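Putative laminarinase (Phanerochaete chrysosporium, PDB 2W39) probably hydrolyses beta-glucans such as laminarin and lichenin, as a secreted family 16 glycoside hydrolase of a white-rot fungus. Local coordinates at residues N173-Y187 and W199-A213. Sequence-based numbering, arbitrary orientation.
Sequences NSYGPSFNANGGGWY and WFFPRNAGNVPNDIA
Trp-186 and Phe-201 form an antiparallel hydrogen-bonded pair, joined by N-H...O bonds of 2.9 Å in both directions between Trp-186 N and Phe-201 O and between Phe-201 N and Trp-186 O. They lie where the hairpin of strands 185-191 and 195-202 opens, in a sheet of the GH16 beta sandwich, where strand 83-89 pairs with 185-191 on its other side. On one sheet face the indole of Trp-186 is clamped between chemically different partners. Arg-203 reaches over one face of the ring with NH1, its guanidinium tilted 54° from the indole plane, a cation-pi contact with CZ 4.4 Å from the centroid of the six-membered ring. Over the opposite face the small CB of Ala-213 lets the helix backbone come close, its CA making a CH-pi contact, while Ile-212 CG2 reaches Trp-186 CB at 3.4 Å. Extended at chi1 (-180°) and then bent at chi2 and chi3, the Arg-203 chain curls so that NE donates to Gly-183 O at 2.9 Å; Asp-88 takes NH2 in a salt bridge. Replacing Trp-186 with an alanine would probably open a gap between Arg-203 and helix 210-214 and leave the guanidinium without its aromatic face. On the other sheet face the Phe-200 ring meets Tyr-187 obliquely, planes 31° apart, and receives Ser-174 CA over a face; Tyr-187 OH bonds to Ser-174 O at 2.7 Å. Gly-185 suits its place because a side chain there would strike Phe-201 O. A flat, polarisable indole thus joins a charged side chain to apolar Ile-212 and Ala-213, and the ion pair with Asp-88 is likely to ease the cost of partly burying that charge.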
loop_
_atom_site.group_PDB
_atom_site.type_symbol
_atom_site.label_atom_id
_atom_site.label_comp_id
_atom_site.label_asym_id
_atom_site.label_seq_id
_atom_site.Cartn_x
_atom_site.Cartn_y
_atom_site.Cartn_z
ATOM N N ASN A 173 -15.286 0.493 -3.710
ATOM C CA ASN A 173 -14.382 0.690 -4.834
ATOM C C ASN A 173 -13.034 1.281 -4.427
ATOM O O ASN A 173 -12.201 1.559 -5.273
ATOM C CB ASN A 173 -15.055 1.477 -5.964
ATOM C CG ASN A 173 -15.365 2.923 -5.588
ATOM O OD1 ASN A 173 -14.907 3.439 -4.559
ATOM N ND2 ASN A 173 -16.149 3.590 -6.431
ATOM N N SER A 174 -12.816 1.420 -3.118
ATOM C CA SER A 174 -11.495 1.721 -2.584
ATOM C C SER A 174 -10.518 0.565 -2.682
ATOM O O SER A 174 -9.308 0.779 -2.507
ATOM C CB SER A 174 -11.606 2.139 -1.113
ATOM O OG SER A 174 -12.065 1.072 -0.274
ATOM N N TYR A 175 -10.998 -0.654 -2.949
ATOM C CA TYR A 175 -10.114 -1.806 -2.838
ATOM C C TYR A 175 -10.582 -2.970 -3.704
ATOM O O TYR A 175 -11.779 -3.130 -3.960
ATOM C CB TYR A 175 -10.064 -2.271 -1.351
ATOM C CG TYR A 175 -8.997 -3.298 -1.112
ATOM C CD1 TYR A 175 -7.664 -2.902 -0.967
ATOM C CD2 TYR A 175 -9.283 -4.663 -1.130
ATOM C CE1 TYR A 175 -6.635 -3.837 -0.847
ATOM C CE2 TYR A 175 -8.264 -5.611 -1.001
ATOM C CZ TYR A 175 -6.949 -5.188 -0.869
ATOM O OH TYR A 175 -5.923 -6.086 -0.764
ATOM N N GLY A 176 -9.627 -3.788 -4.128
ATOM C CA GLY A 176 -9.935 -5.134 -4.580
ATOM C C GLY A 176 -10.586 -5.187 -5.943
ATOM O O GLY A 176 -10.462 -4.262 -6.758
ATOM N N PRO A 177 -11.296 -6.294 -6.213
ATOM C CA PRO A 177 -12.045 -6.417 -7.462
ATOM C C PRO A 177 -12.951 -5.212 -7.747
ATOM O O PRO A 177 -13.085 -4.815 -8.913
ATOM C CB PRO A 177 -12.869 -7.692 -7.233
ATOM C CG PRO A 177 -11.960 -8.539 -6.360
ATOM C CD PRO A 177 -11.348 -7.529 -5.399
ATOM N N SER A 178 -13.564 -4.631 -6.721
ATOM C CA SER A 178 -14.418 -3.452 -6.931
ATOM C C SER A 178 -13.598 -2.280 -7.506
ATOM O O SER A 178 -13.979 -1.637 -8.487
ATOM C CB SER A 178 -15.035 -3.037 -5.602
ATOM O OG SER A 178 -15.843 -1.892 -5.752
ATOM N N PHE A 179 -12.466 -1.984 -6.878
ATOM C CA PHE A 179 -11.540 -0.957 -7.359
ATOM C C PHE A 179 -11.113 -1.244 -8.795
ATOM O O PHE A 179 -11.119 -0.354 -9.656
ATOM C CB PHE A 179 -10.359 -0.967 -6.392
ATOM C CG PHE A 179 -9.180 -0.091 -6.766
ATOM C CD1 PHE A 179 -9.019 1.175 -6.206
ATOM C CD2 PHE A 179 -8.153 -0.601 -7.556
ATOM C CE1 PHE A 179 -7.878 1.937 -6.459
ATOM C CE2 PHE A 179 -6.988 0.157 -7.809
ATOM C CZ PHE A 179 -6.864 1.413 -7.265
ATOM N N ASN A 180 -10.739 -2.493 -9.064
ATOM C CA ASN A 180 -10.242 -2.827 -10.390
ATOM C C ASN A 180 -11.308 -2.673 -11.475
ATOM O O ASN A 180 -11.034 -2.175 -12.576
ATOM C CB ASN A 180 -9.649 -4.231 -10.388
ATOM C CG ASN A 180 -8.343 -4.294 -9.626
ATOM O OD1 ASN A 180 -7.654 -3.273 -9.486
ATOM N ND2 ASN A 180 -7.988 -5.473 -9.129
ATOM N N ALA A 181 -12.530 -3.104 -11.161
ATOM C CA ALA A 181 -13.638 -2.978 -12.117
ATOM C C ALA A 181 -13.928 -1.520 -12.469
ATOM O O ALA A 181 -14.408 -1.212 -13.570
ATOM C CB ALA A 181 -14.878 -3.633 -11.524
ATOM N N ASN A 182 -13.653 -0.637 -11.522
ATOM C CA ASN A 182 -13.885 0.791 -11.669
ATOM C C ASN A 182 -12.701 1.534 -12.298
ATOM O O ASN A 182 -12.751 2.759 -12.422
ATOM C CB ASN A 182 -14.232 1.381 -10.297
ATOM C CG ASN A 182 -14.998 2.678 -10.400
ATOM O OD1 ASN A 182 -15.949 2.797 -11.184
ATOM N ND2 ASN A 182 -14.601 3.670 -9.602
ATOM N N GLY A 183 -11.633 0.822 -12.676
ATOM C CA GLY A 183 -10.449 1.479 -13.228
ATOM C C GLY A 183 -9.539 2.117 -12.194
ATOM O O GLY A 183 -8.724 2.980 -12.536
ATOM N N GLY A 184 -9.679 1.714 -10.940
ATOM C CA GLY A 184 -8.772 2.152 -9.888
ATOM C C GLY A 184 -9.102 3.547 -9.414
ATOM O O GLY A 184 -10.275 3.882 -9.189
ATOM N N GLY A 185 -8.080 4.386 -9.258
ATOM C CA GLY A 185 -8.268 5.726 -8.725
ATOM C C GLY A 185 -6.978 6.265 -8.165
ATOM O O GLY A 185 -5.893 5.776 -8.483
ATOM N N TRP A 186 -7.114 7.295 -7.340
ATOM C CA TRP A 186 -5.969 8.009 -6.791
ATOM C C TRP A 186 -5.970 7.886 -5.285
ATOM O O TRP A 186 -7.009 8.047 -4.616
ATOM C CB TRP A 186 -6.018 9.494 -7.135
ATOM C CG TRP A 186 -5.923 9.807 -8.590
ATOM C CD1 TRP A 186 -4.776 10.091 -9.286
ATOM C CD2 TRP A 186 -7.005 9.910 -9.522
ATOM N NE1 TRP A 186 -5.082 10.363 -10.596
ATOM C CE2 TRP A 186 -6.439 10.258 -10.771
ATOM C CE3 TRP A 186 -8.398 9.732 -9.427
ATOM C CZ2 TRP A 186 -7.215 10.456 -11.922
ATOM C CZ3 TRP A 186 -9.175 9.944 -10.578
ATOM C CH2 TRP A 186 -8.574 10.297 -11.810
ATOM N N TYR A 187 -4.801 7.586 -4.737
ATOM C CA TYR A 187 -4.551 7.676 -3.293
ATOM C C TYR A 187 -3.538 8.772 -3.070
ATOM O O TYR A 187 -2.489 8.796 -3.731
ATOM C CB TYR A 187 -4.019 6.353 -2.744
ATOM C CG TYR A 187 -5.130 5.394 -2.369
ATOM C CD1 TYR A 187 -5.602 4.429 -3.263
ATOM C CD2 TYR A 187 -5.720 5.475 -1.103
ATOM C CE1 TYR A 187 -6.635 3.554 -2.883
ATOM C CE2 TYR A 187 -6.760 4.630 -0.739
ATOM C CZ TYR A 187 -7.203 3.677 -1.633
ATOM O OH TYR A 187 -8.237 2.876 -1.224
ATOM N N TRP A 199 -6.319 10.492 1.353
ATOM C CA TRP A 199 -7.533 10.651 0.551
ATOM C C TRP A 199 -7.572 9.547 -0.496
ATOM O O TRP A 199 -6.550 9.265 -1.146
ATOM C CB TRP A 199 -7.524 11.962 -0.230
ATOM C CG TRP A 199 -7.605 13.236 0.541
ATOM C CD1 TRP A 199 -8.714 14.019 0.710
ATOM C CD2 TRP A 199 -6.521 13.921 1.189
ATOM N NE1 TRP A 199 -8.391 15.144 1.440
ATOM C CE2 TRP A 199 -7.053 15.107 1.746
ATOM C CE3 TRP A 199 -5.148 13.651 1.338
ATOM C CZ2 TRP A 199 -6.258 16.035 2.436
ATOM C CZ3 TRP A 199 -4.367 14.564 2.022
ATOM C CH2 TRP A 199 -4.922 15.741 2.563
ATOM N N PHE A 200 -8.757 8.971 -0.701
ATOM C CA PHE A 200 -9.014 8.137 -1.850
ATOM C C PHE A 200 -10.053 8.788 -2.750
ATOM O O PHE A 200 -11.108 9.178 -2.266
ATOM C CB PHE A 200 -9.553 6.761 -1.439
ATOM C CG PHE A 200 -10.003 5.960 -2.620
ATOM C CD1 PHE A 200 -9.098 5.647 -3.638
ATOM C CD2 PHE A 200 -11.338 5.598 -2.774
ATOM C CE1 PHE A 200 -9.510 4.954 -4.761
ATOM C CE2 PHE A 200 -11.740 4.897 -3.936
ATOM C CZ PHE A 200 -10.812 4.594 -4.890
ATOM N N PHE A 201 -9.771 8.855 -4.053
ATOM C CA PHE A 201 -10.744 9.273 -5.069
ATOM C C PHE A 201 -10.849 8.205 -6.139
ATOM O O PHE A 201 -9.858 7.876 -6.772
ATOM C CB PHE A 201 -10.352 10.606 -5.709
ATOM C CG PHE A 201 -10.448 11.749 -4.755
ATOM C CD1 PHE A 201 -9.338 12.168 -4.041
ATOM C CD2 PHE A 201 -11.670 12.361 -4.513
ATOM C CE1 PHE A 201 -9.442 13.199 -3.108
ATOM C CE2 PHE A 201 -11.771 13.387 -3.599
ATOM C CZ PHE A 201 -10.661 13.803 -2.896
ATOM N N PRO A 202 -12.056 7.647 -6.334
ATOM C CA PRO A 202 -12.341 6.726 -7.439
ATOM C C PRO A 202 -11.975 7.299 -8.807
ATOM O O PRO A 202 -12.047 8.521 -9.017
ATOM C CB PRO A 202 -13.860 6.535 -7.333
ATOM C CG PRO A 202 -14.136 6.699 -5.856
ATOM C CD PRO A 202 -13.235 7.833 -5.462
ATOM N N ARG A 203 -11.614 6.420 -9.739
ATOM C CA ARG A 203 -11.274 6.844 -11.093
ATOM C C ARG A 203 -12.340 7.728 -11.735
ATOM O O ARG A 203 -12.014 8.672 -12.475
ATOM C CB ARG A 203 -11.080 5.604 -11.962
ATOM C CG ARG A 203 -10.714 5.893 -13.411
ATOM C CD ARG A 203 -9.362 6.581 -13.552
ATOM N NE ARG A 203 -8.307 5.799 -12.896
ATOM C CZ ARG A 203 -7.063 6.208 -12.683
ATOM N NH1 ARG A 203 -6.644 7.410 -13.061
ATOM N NH2 ARG A 203 -6.211 5.389 -12.080
ATOM N N ASN A 204 -13.604 7.397 -11.462
ATOM C CA ASN A 204 -14.726 8.097 -12.076
ATOM C C ASN A 204 -15.285 9.213 -11.211
ATOM O O ASN A 204 -16.340 9.780 -11.527
ATOM C CB ASN A 204 -15.821 7.094 -12.455
ATOM C CG ASN A 204 -16.482 6.466 -11.240
ATOM O OD1 ASN A 204 -15.851 6.295 -10.192
ATOM N ND2 ASN A 204 -17.771 6.143 -11.361
ATOM N N ALA A 205 -14.568 9.584 -10.149
ATOM C CA ALA A 205 -15.032 10.645 -9.263
ATOM C C ALA A 205 -15.260 11.953 -9.995
ATOM O O ALA A 205 -14.383 12.411 -10.731
ATOM C CB ALA A 205 -14.022 10.887 -8.142
ATOM N N GLY A 206 -16.408 12.577 -9.763
ATOM C CA GLY A 206 -16.671 13.896 -10.338
ATOM C C GLY A 206 -15.948 15.004 -9.596
ATOM O O GLY A 206 -15.751 16.099 -10.141
ATOM N N ASN A 207 -15.515 14.698 -8.369
ATOM C CA ASN A 207 -14.983 15.665 -7.418
ATOM C C ASN A 207 -13.510 15.477 -7.059
ATOM O O ASN A 207 -13.054 16.012 -6.049
ATOM C CB ASN A 207 -15.827 15.678 -6.125
ATOM C CG ASN A 207 -15.678 14.403 -5.291
ATOM O OD1 ASN A 207 -16.025 14.390 -4.099
ATOM N ND2 ASN A 207 -15.187 13.334 -5.895
ATOM N N VAL A 208 -12.754 14.745 -7.870
ATOM C CA VAL A 208 -11.323 14.580 -7.605
ATOM C C VAL A 208 -10.582 15.919 -7.803
ATOM O O VAL A 208 -10.700 16.547 -8.859
ATOM C CB VAL A 208 -10.685 13.433 -8.456
ATOM C CG1 VAL A 208 -10.846 13.606 -9.962
ATOM C CG2 VAL A 208 -9.207 13.242 -8.093
ATOM N N PRO A 209 -9.831 16.374 -6.787
ATOM C CA PRO A 209 -9.036 17.587 -6.970
ATOM C C PRO A 209 -8.113 17.493 -8.179
ATOM O O PRO A 209 -7.417 16.496 -8.356
ATOM C CB PRO A 209 -8.228 17.678 -5.669
ATOM C CG PRO A 209 -9.110 17.005 -4.667
ATOM C CD PRO A 209 -9.692 15.835 -5.420
ATOM N N ASN A 210 -8.069 18.553 -8.982
ATOM C CA ASN A 210 -7.164 18.572 -10.124
ATOM C C ASN A 210 -5.707 18.321 -9.705
ATOM O O ASN A 210 -4.950 17.658 -10.410
ATOM C CB ASN A 210 -7.307 19.872 -10.908
ATOM C CG ASN A 210 -6.553 19.840 -12.194
ATOM O OD1 ASN A 210 -7.101 19.449 -13.241
ATOM N ND2 ASN A 210 -5.291 20.209 -12.145
ATOM N N ASP A 211 -5.319 18.861 -8.547
ATOM C CA ASP A 211 -3.964 18.651 -8.026
ATOM C C ASP A 211 -3.597 17.168 -7.984
ATOM O O ASP A 211 -2.470 16.786 -8.291
ATOM C CB ASP A 211 -3.875 19.143 -6.586
ATOM C CG ASP A 211 -3.780 20.636 -6.451
ATOM O OD1 ASP A 211 -3.673 21.354 -7.474
ATOM O OD2 ASP A 211 -3.794 21.078 -5.283
ATOM N N ILE A 212 -4.548 16.356 -7.546
ATOM C CA ILE A 212 -4.348 14.915 -7.444
ATOM C C ILE A 212 -4.429 14.255 -8.816
ATOM O O ILE A 212 -3.560 13.459 -9.170
ATOM C CB ILE A 212 -5.378 14.299 -6.473
ATOM C CG1 ILE A 212 -5.072 14.722 -5.022
ATOM C CG2 ILE A 212 -5.447 12.775 -6.606
ATOM C CD1 ILE A 212 -6.114 14.303 -4.018
ATOM N N ALA A 213 -5.467 14.583 -9.583
ATOM C CA ALA A 213 -5.748 13.864 -10.821
ATOM C C ALA A 213 -4.728 14.143 -11.927
ATOM O O ALA A 213 -4.375 13.234 -12.671
ATOM C CB ALA A 213 -7.153 14.182 -11.279
HETATM O O HOH W 1 -17.306 6.415 -7.879
HETATM O O HOH W 2 -2.286 11.690 -10.936
#